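Local coordinates for protein lovastatin nonaketide synthase mokA (Monascus pilosus, PDB 6AD3) that builds the polyketide backbone of lovastatin (monacolin K) as an iterative type I polyketide synthase, represented here by its condensation domain, at residues 154-168 with 184-196. The protein carries 1 engineered substitution. Sequence-based numbering, arbitrary orientation.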
ATOM      1  N   LYS A 154       1.484  24.288   5.720  1.00 17.33           N
ATOM      2  CA  LYS A 154       0.094  24.689   5.583  1.00 21.35           C
ATOM      3  C   LYS A 154      -0.872  23.639   6.102  1.00 21.82           C
ATOM      4  O   LYS A 154      -2.067  23.852   6.096  1.00 23.66           O
ATOM      5  CB  LYS A 154      -0.217  25.007   4.123  1.00 26.04           C
ATOM      6  CG  LYS A 154       0.885  25.783   3.423  1.00 33.49           C
ATOM      7  CD  LYS A 154       0.960  27.214   3.883  1.00 38.99           C
ATOM      8  CE  LYS A 154       2.099  27.958   3.190  1.00 49.38           C
ATOM      9  NZ  LYS A 154       2.936  28.731   4.165  1.00 49.82           N
ATOM     10  N   ASN A 155      -0.345  22.561   6.684  1.00 15.93           N
ATOM     11  CA  ASN A 155      -1.168  21.594   7.314  1.00 16.93           C
ATOM     12  C   ASN A 155      -1.437  21.953   8.751  1.00 18.32           C
ATOM     13  O   ASN A 155      -0.710  22.784   9.335  1.00 19.58           O
ATOM     14  CB  ASN A 155      -0.522  20.193   7.199  1.00 15.65           C
ATOM     15  CG  ASN A 155      -0.648  19.610   5.793  1.00 15.09           C
ATOM     16  OD1 ASN A 155      -1.718  19.647   5.193  1.00 15.28           O
ATOM     17  ND2 ASN A 155       0.484  19.207   5.206  1.00 17.04           N
ATOM     18  N   LYS A 156      -2.522  21.389   9.303  1.00 17.97           N
ATOM     19  CA  LYS A 156      -2.968  21.723  10.666  1.00 20.64           C
ATOM     20  C   LYS A 156      -3.175  20.471  11.484  1.00 19.43           C
ATOM     21  O   LYS A 156      -3.407  19.361  10.939  1.00 19.01           O
ATOM     22  CB  LYS A 156      -4.284  22.518  10.667  1.00 23.06           C
ATOM     23  CG  LYS A 156      -4.328  23.662   9.698  1.00 30.65           C
ATOM     24  CD  LYS A 156      -3.459  24.801  10.162  1.00 40.75           C
ATOM     25  CE  LYS A 156      -3.802  26.065   9.384  1.00 50.43           C
ATOM     26  NZ  LYS A 156      -2.877  27.159   9.749  1.00 47.69           N
ATOM     27  N   VAL A 157      -3.062  20.648  12.783  1.00 18.62           N
ATOM     28  CA  VAL A 157      -3.341  19.591  13.759  1.00 19.24           C
ATOM     29  C   VAL A 157      -4.623  19.933  14.481  1.00 20.45           C
ATOM     30  O   VAL A 157      -4.794  21.073  14.945  1.00 19.34           O
ATOM     31  CB  VAL A 157      -2.200  19.481  14.773  1.00 23.22           C
ATOM     32  CG1 VAL A 157      -2.480  18.395  15.800  1.00 25.40           C
ATOM     33  CG2 VAL A 157      -0.885  19.234  14.047  1.00 22.97           C
ATOM     34  N   GLN A 158      -5.479  18.933  14.694  1.00 17.29           N
ATOM     35  CA  GLN A 158      -6.727  19.161  15.398  1.00 19.99           C
ATOM     36  C   GLN A 158      -6.922  18.180  16.501  1.00 19.31           C
ATOM     37  O   GLN A 158      -6.639  16.979  16.335  1.00 18.36           O
ATOM     38  CB  GLN A 158      -7.893  19.069  14.453  1.00 22.58           C
ATOM     39  CG  GLN A 158      -7.859  20.145  13.380  1.00 23.48           C
ATOM     40  CD  GLN A 158      -8.703  19.800  12.215  1.00 30.94           C
ATOM     41  OE1 GLN A 158      -9.850  20.244  12.120  1.00 37.49           O
ATOM     42  NE2 GLN A 158      -8.193  18.940  11.353  1.00 28.22           N
ATOM     43  N   VAL A 159      -7.415  18.675  17.634  1.00 16.70           N
ATOM     44  CA  VAL A 159      -7.770  17.800  18.727  1.00 17.63           C
ATOM     45  C   VAL A 159      -9.225  18.057  19.007  1.00 19.14           C
ATOM     46  O   VAL A 159      -9.595  19.211  19.350  1.00 19.04           O
ATOM     47  CB  VAL A 159      -6.896  18.050  19.993  1.00 23.60           C
ATOM     48  CG1 VAL A 159      -7.267  17.080  21.101  1.00 21.05           C
ATOM     49  CG2 VAL A 159      -5.412  17.909  19.653  1.00 25.24           C
ATOM     50  N   ILE A 160     -10.074  17.065  18.713  1.00 17.22           N
ATOM     51  CA  ILE A 160     -11.528  17.314  18.558  1.00 20.79           C
ATOM     52  C   ILE A 160     -12.366  16.485  19.527  1.00 19.51           C
ATOM     53  O   ILE A 160     -12.316  15.267  19.529  1.00 19.10           O
ATOM     54  CB  ILE A 160     -12.002  17.049  17.112  1.00 21.68           C
ATOM     55  CG1 ILE A 160     -11.284  17.971  16.128  1.00 20.64           C
ATOM     56  CG2 ILE A 160     -13.532  17.218  16.986  1.00 22.48           C
ATOM     57  CD1 ILE A 160     -11.668  17.708  14.683  1.00 24.66           C
ATOM     58  N   GLN A 161     -13.111  17.155  20.415  1.00 21.42           N
ATOM     59  CA  GLN A 161     -14.009  16.445  21.291  1.00 19.13           C
ATOM     60  C   GLN A 161     -15.238  15.906  20.529  1.00 19.49           C
ATOM     61  O   GLN A 161     -15.913  16.654  19.786  1.00 21.60           O
ATOM     62  CB  GLN A 161     -14.497  17.372  22.405  1.00 19.38           C
ATOM     63  CG  GLN A 161     -15.128  16.609  23.537  1.00 22.27           C
ATOM     64  CD  GLN A 161     -15.680  17.535  24.603  1.00 25.64           C
ATOM     65  OE1 GLN A 161     -15.213  18.658  24.766  1.00 27.63           O
ATOM     66  NE2 GLN A 161     -16.640  17.060  25.338  1.00 27.53           N
ATOM     67  N   VAL A 162     -15.526  14.639  20.712  1.00 19.08           N
ATOM     68  CA  VAL A 162     -16.761  14.052  20.172  1.00 19.77           C
ATOM     69  C   VAL A 162     -17.579  13.448  21.310  1.00 20.78           C
ATOM     70  O   VAL A 162     -17.093  13.274  22.417  1.00 20.40           O
ATOM     71  CB  VAL A 162     -16.484  13.004  19.068  1.00 20.26           C
ATOM     72  CG1 VAL A 162     -15.827  13.676  17.892  1.00 22.85           C
ATOM     73  CG2 VAL A 162     -15.618  11.870  19.601  1.00 19.20           C
ATOM     74  N   ALA A 163     -18.799  13.071  20.997  1.00 24.23           N
ATOM     75  CA  ALA A 163     -19.747  12.642  22.005  1.00 27.99           C
ATOM     76  C   ALA A 163     -19.399  11.254  22.509  1.00 29.59           C
ATOM     77  O   ALA A 163     -19.592  10.954  23.690  1.00 28.53           O
ATOM     78  CB  ALA A 163     -21.155  12.668  21.436  1.00 28.28           C
ATOM     79  N   ASP A 164     -18.836  10.419  21.629  1.00 22.77           N
ATOM     80  CA  ASP A 164     -18.732   8.995  21.867  1.00 22.67           C
ATOM     81  C   ASP A 164     -18.031   8.358  20.681  1.00 24.35           C
ATOM     82  O   ASP A 164     -17.698   9.041  19.712  1.00 23.03           O
ATOM     83  CB  ASP A 164     -20.127   8.326  22.061  1.00 26.82           C
ATOM     84  CG  ASP A 164     -21.097   8.601  20.908  1.00 28.85           C
ATOM     85  OD1 ASP A 164     -20.691   8.996  19.781  1.00 26.00           O
ATOM     86  OD2 ASP A 164     -22.303   8.449  21.137  1.00 32.98           O
ATOM     87  N   ARG A 165     -17.831   7.059  20.742  1.00 23.12           N
ATOM     88  CA  ARG A 165     -17.109   6.394  19.657  1.00 24.00           C
ATOM     89  C   ARG A 165     -17.777   6.628  18.300  1.00 25.24           C
ATOM     90  O   ARG A 165     -17.088   6.761  17.285  1.00 21.25           O
ATOM     91  CB  ARG A 165     -16.975   4.912  19.918  1.00 26.37           C
ATOM     92  CG  ARG A 165     -16.343   4.158  18.761  1.00 28.24           C
ATOM     93  CD  ARG A 165     -15.675   2.884  19.207  1.00 31.38           C
ATOM     94  NE  ARG A 165     -15.370   2.009  18.065  1.00 29.99           N
ATOM     95  CZ  ARG A 165     -14.369   1.151  18.048  1.00 28.52           C
ATOM     96  NH1 ARG A 165     -13.538   1.104  19.065  1.00 27.44           N
ATOM     97  NH2 ARG A 165     -14.200   0.354  17.021  1.00 29.48           N
ATOM     98  N   ALA A 166     -19.109   6.524  18.257  1.00 23.46           N
ATOM     99  CA  ALA A 166     -19.847   6.711  17.007  1.00 27.85           C
ATOM    100  C   ALA A 166     -19.564   8.094  16.400  1.00 24.99           C
ATOM    101  O   ALA A 166     -19.401   8.217  15.174  1.00 22.58           O
ATOM    102  CB  ALA A 166     -21.365   6.536  17.237  1.00 28.00           C
ATOM    103  N   GLY A 167     -19.446   9.115  17.251  1.00 20.36           N
ATOM    104  CA  GLY A 167     -18.976  10.432  16.802  1.00 21.60           C
ATOM    105  C   GLY A 167     -17.578  10.414  16.173  1.00 20.85           C
ATOM    106  O   GLY A 167     -17.323  11.104  15.179  1.00 21.50           O
ATOM    107  N   ALA A 168     -16.647   9.736  16.832  1.00 17.90           N
ATOM    108  CA  ALA A 168     -15.293   9.570  16.311  1.00 18.21           C
ATOM    109  C   ALA A 168     -15.302   8.874  14.937  1.00 18.31           C
ATOM    110  O   ALA A 168     -14.652   9.352  14.000  1.00 18.80           O
ATOM    111  CB  ALA A 168     -14.434   8.806  17.283  1.00 17.09           C
ATOM    112  N   ALA A 184      -2.151  24.299  -2.527  1.00 18.44           N
ATOM    113  CA  ALA A 184      -1.893  25.186  -1.402  1.00 24.01           C
ATOM    114  C   ALA A 184      -1.088  24.507  -0.264  1.00 23.18           C
ATOM    115  O   ALA A 184      -1.060  25.015   0.868  1.00 23.15           O
ATOM    116  CB  ALA A 184      -3.221  25.722  -0.862  1.00 27.41           C
ATOM    117  N   GLY A 185      -0.659  23.269  -0.505  1.00 18.42           N
ATOM    118  CA  GLY A 185       0.037  22.507   0.507  1.00 19.89           C
ATOM    119  C   GLY A 185      -0.854  21.916   1.573  1.00 17.60           C
ATOM    120  O   GLY A 185      -0.376  21.520   2.621  1.00 16.67           O
ATOM    121  N   ASP A 186      -2.116  21.704   1.226  1.00 16.74           N
ATOM    122  CA  ASP A 186      -3.071  21.032   2.108  1.00 16.69           C
ATOM    123  C   ASP A 186      -3.096  19.560   1.717  1.00 14.88           C
ATOM    124  O   ASP A 186      -3.604  19.215   0.644  1.00 16.89           O
ATOM    125  CB  ASP A 186      -4.482  21.653   1.896  1.00 18.32           C
ATOM    126  CG  ASP A 186      -5.543  20.941   2.660  1.00 18.21           C
ATOM    127  OD1 ASP A 186      -5.314  20.697   3.848  1.00 22.07           O
ATOM    128  OD2 ASP A 186      -6.573  20.545   2.072  1.00 20.37           O
ATOM    129  N   THR A 187      -2.326  18.755   2.452  1.00 14.78           N
ATOM    130  CA  THR A 187      -1.969  17.413   2.038  1.00 13.98           C
ATOM    131  C   THR A 187      -2.128  16.352   3.126  1.00 15.17           C
ATOM    132  O   THR A 187      -2.002  15.158   2.835  1.00 13.64           O
ATOM    133  CB  THR A 187      -0.510  17.348   1.554  1.00 13.56           C
ATOM    134  OG1 THR A 187       0.362  17.703   2.652  1.00 14.01           O
ATOM    135  CG2 THR A 187      -0.297  18.303   0.395  1.00 15.07           C
ATOM    136  N   LEU A 188      -2.415  16.767   4.367  1.00 13.95           N
ATOM    137  CA  LEU A 188      -2.427  15.846   5.518  1.00 16.19           C
ATOM    138  C   LEU A 188      -3.580  16.234   6.447  1.00 19.23           C
ATOM    139  O   LEU A 188      -3.985  17.433   6.513  1.00 21.40           O
ATOM    140  CB  LEU A 188      -1.148  16.029   6.316  1.00 20.83           C
ATOM    141  CG  LEU A 188       0.131  15.292   6.061  1.00 26.61           C
ATOM    142  CD1 LEU A 188       1.023  15.476   7.314  1.00 26.03           C
ATOM    143  CD2 LEU A 188      -0.089  13.802   5.801  1.00 22.03           C
ATOM    144  N   ARG A 189      -4.125  15.255   7.150  1.00 14.66           N
ATOM    145  CA  ARG A 189      -4.938  15.538   8.333  1.00 17.89           C
ATOM    146  C   ARG A 189      -4.373  14.780   9.505  1.00 17.63           C
ATOM    147  O   ARG A 189      -3.964  13.637   9.359  1.00 16.07           O
ATOM    148  CB  ARG A 189      -6.406  15.124   8.119  1.00 19.06           C
ATOM    149  CG  ARG A 189      -6.999  15.590   6.794  1.00 24.13           C
ATOM    150  CD  ARG A 189      -7.646  16.935   6.928  1.00 28.84           C
ATOM    151  NE  ARG A 189      -8.170  17.412   5.641  1.00 28.00           N
ATOM    152  CZ  ARG A 189      -7.543  18.272   4.862  1.00 27.92           C
ATOM    153  NH1 ARG A 189      -6.256  18.509   5.066  1.00 22.44           N
ATOM    154  NH2 ARG A 189      -8.133  18.712   3.740  1.00 29.29           N
ATOM    155  N   LEU A 190      -4.172  15.487  10.613  1.00 15.19           N
ATOM    156  CA  LEU A 190      -3.713  14.861  11.852  1.00 15.04           C
ATOM    157  C   LEU A 190      -4.682  15.219  12.959  1.00 16.53           C
ATOM    158  O   LEU A 190      -4.758  16.385  13.318  1.00 16.18           O
ATOM    159  CB  LEU A 190      -2.330  15.365  12.229  1.00 16.55           C
ATOM    160  CG  LEU A 190      -1.221  15.116  11.208  1.00 17.14           C
ATOM    161  CD1 LEU A 190       0.015  15.935  11.503  1.00 19.51           C
ATOM    162  CD2 LEU A 190      -0.873  13.646  11.133  1.00 16.08           C
ATOM    163  N   VAL A 191      -5.520  14.252  13.349  1.00 15.06           N
ATOM    164  CA  VAL A 191      -6.694  14.521  14.182  1.00 16.77           C
ATOM    165  C   VAL A 191      -6.772  13.536  15.326  1.00 18.20           C
ATOM    166  O   VAL A 191      -6.744  12.303  15.109  1.00 18.93           O
ATOM    167  CB  VAL A 191      -7.993  14.469  13.371  1.00 16.85           C
ATOM    168  CG1 VAL A 191      -9.189  14.780  14.286  1.00 18.61           C
ATOM    169  CG2 VAL A 191      -7.916  15.407  12.197  1.00 19.94           C
ATOM    170  N   ASP A 192      -6.905  14.069  16.548  1.00 17.08           N
ATOM    171  CA  ASP A 192      -7.117  13.263  17.751  1.00 17.42           C
ATOM    172  C   ASP A 192      -8.544  13.448  18.177  1.00 19.43           C
ATOM    173  O   ASP A 192      -8.902  14.545  18.676  1.00 18.74           O
ATOM    174  CB  ASP A 192      -6.165  13.737  18.880  1.00 19.48           C
ATOM    175  CG  ASP A 192      -6.466  13.080  20.244  1.00 22.96           C
ATOM    176  OD1 ASP A 192      -7.191  12.065  20.287  1.00 22.84           O
ATOM    177  OD2 ASP A 192      -5.996  13.636  21.277  1.00 22.90           O
ATOM    178  N   PHE A 193      -9.418  12.536  17.750  1.00 17.71           N
ATOM    179  CA  PHE A 193     -10.842  12.569  18.217  1.00 17.44           C
ATOM    180  C   PHE A 193     -10.886  11.969  19.615  1.00 16.61           C
ATOM    181  O   PHE A 193     -10.359  10.888  19.845  1.00 15.94           O
ATOM    182  CB  PHE A 193     -11.760  11.734  17.312  1.00 18.12           C
ATOM    183  CG  PHE A 193     -11.923  12.268  15.928  1.00 18.62           C
ATOM    184  CD1 PHE A 193     -12.720  13.363  15.677  1.00 18.31           C
ATOM    185  CD2 PHE A 193     -11.337  11.605  14.848  1.00 17.53           C
ATOM    186  CE1 PHE A 193     -12.931  13.819  14.379  1.00 19.26           C
ATOM    187  CE2 PHE A 193     -11.509  12.062  13.557  1.00 19.06           C
ATOM    188  CZ  PHE A 193     -12.304  13.146  13.299  1.00 17.63           C
ATOM    189  N   PHE A 194     -11.543  12.642  20.588  1.00 18.30           N
ATOM    190  CA  PHE A 194     -11.470  12.162  21.963  1.00 18.35           C
ATOM    191  C   PHE A 194     -12.825  12.265  22.652  1.00 17.67           C
ATOM    192  O   PHE A 194     -13.633  13.113  22.302  1.00 18.57           O
ATOM    193  CB  PHE A 194     -10.395  12.918  22.754  1.00 20.02           C
ATOM    194  CG  PHE A 194     -10.744  14.350  23.089  1.00 18.93           C
ATOM    195  CD1 PHE A 194     -10.514  15.365  22.183  1.00 17.81           C
ATOM    196  CD2 PHE A 194     -11.330  14.667  24.311  1.00 19.89           C
ATOM    197  CE1 PHE A 194     -10.651  16.673  22.540  1.00 19.99           C
ATOM    198  CE2 PHE A 194     -11.504  15.992  24.666  1.00 22.31           C
ATOM    199  CZ  PHE A 194     -11.210  16.994  23.760  1.00 21.18           C
ATOM    200  N   TRP A 195     -13.085  11.305  23.527  1.00 20.46           N
ATOM    201  CA  TRP A 195     -14.383  11.198  24.224  1.00 19.61           C
ATOM    202  C   TRP A 195     -14.206  10.388  25.477  1.00 21.90           C
ATOM    203  O   TRP A 195     -13.172   9.749  25.680  1.00 21.19           O
ATOM    204  CB  TRP A 195     -15.417  10.548  23.334  1.00 20.28           C
ATOM    205  CG  TRP A 195     -15.160   9.096  23.064  1.00 23.74           C
ATOM    206  CD1 TRP A 195     -15.716   8.024  23.714  1.00 24.00           C
ATOM    207  CD2 TRP A 195     -14.401   8.550  21.972  1.00 21.29           C
ATOM    208  NE1 TRP A 195     -15.286   6.851  23.142  1.00 24.21           N
ATOM    209  CE2 TRP A 195     -14.433   7.146  22.111  1.00 23.93           C
ATOM    210  CE3 TRP A 195     -13.556   9.110  21.006  1.00 21.80           C
ATOM    211  CZ2 TRP A 195     -13.735   6.285  21.243  1.00 23.32           C
ATOM    212  CZ3 TRP A 195     -12.834   8.265  20.182  1.00 22.78           C
ATOM    213  CH2 TRP A 195     -12.963   6.861  20.279  1.00 23.60           C
ATOM    214  N   GLY A 196     -15.266  10.329  26.286  1.00 21.09           N
ATOM    215  CA  GLY A 196     -15.310   9.406  27.409  1.00 23.27           C
ATOM    216  C   GLY A 196     -14.172   9.602  28.383  1.00 22.50           C
ATOM    217  O   GLY A 196     -13.721  10.728  28.610  1.00 24.47           O
TER
HETATM  218  O   HOH W   1       1.941  22.048   3.971  1.00 19.35           O
HETATM  219  O   HOH W   2      -4.380  22.206   5.804  1.00 23.09           O
HETATM  220  O   HOH W   3      -5.774  18.106  10.484  1.00 18.06           O
HETATM  221  O   HOH W   4      -4.208  20.063   7.491  1.00 20.58           O
HETATM  222  O   HOH W   5     -18.106  10.705  25.854  1.00 41.47           O
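Trp195 lies flat beneath the turn of chain that starts helix 165-176: Arg165 N sits 3.5 Å above the indole plane, and Arg165 CA makes a CH-pi contact 4.0 Å from the centroid of the six-membered ring. With CG between the backbone N and the carbonyl carbon (chi1 69°), the indole reaches under Asp164, whose OD1 caps the helix by accepting from Gly167 N. Ala168 CB meets the ring obliquely at CZ3, 3.4 Å away, and Val162 CG2 approaches CE3. Phe193 stands alongside Ile160, both pointing the same way; Ala168 O lies over one face of its ring and Val191 CG1 over the centre of the other. Phe194 turns to the face of Val159 and Gln161, where Gln161 CB covers the ring at 4.0 Å from its centroid. These contacts belong to a beta-alpha-beta unit, strand 157-161, helix 165-176 and strand 188-195, in which strand 157-161 forms one edge of a five-stranded mixed sheet of the condensation domain. The two strands run parallel, 17° apart, and their backbone ladder runs from Gln158 N to Leu190 O through to Val162 N to Phe194 O. Where the ladder gives out, water 3 links Lys156 O, Gln158 NE2 and Leu190 N. Further back, the Asn155 amide takes over: OD1 accepts from Thr187 N in its carbonyl plane (2.9 Å) and from Leu188 N above that plane (3.1 Å), while ND2 donates to Thr187 OG1 (3.0 Å) and to Phe129 O, fixing the amide's rotation.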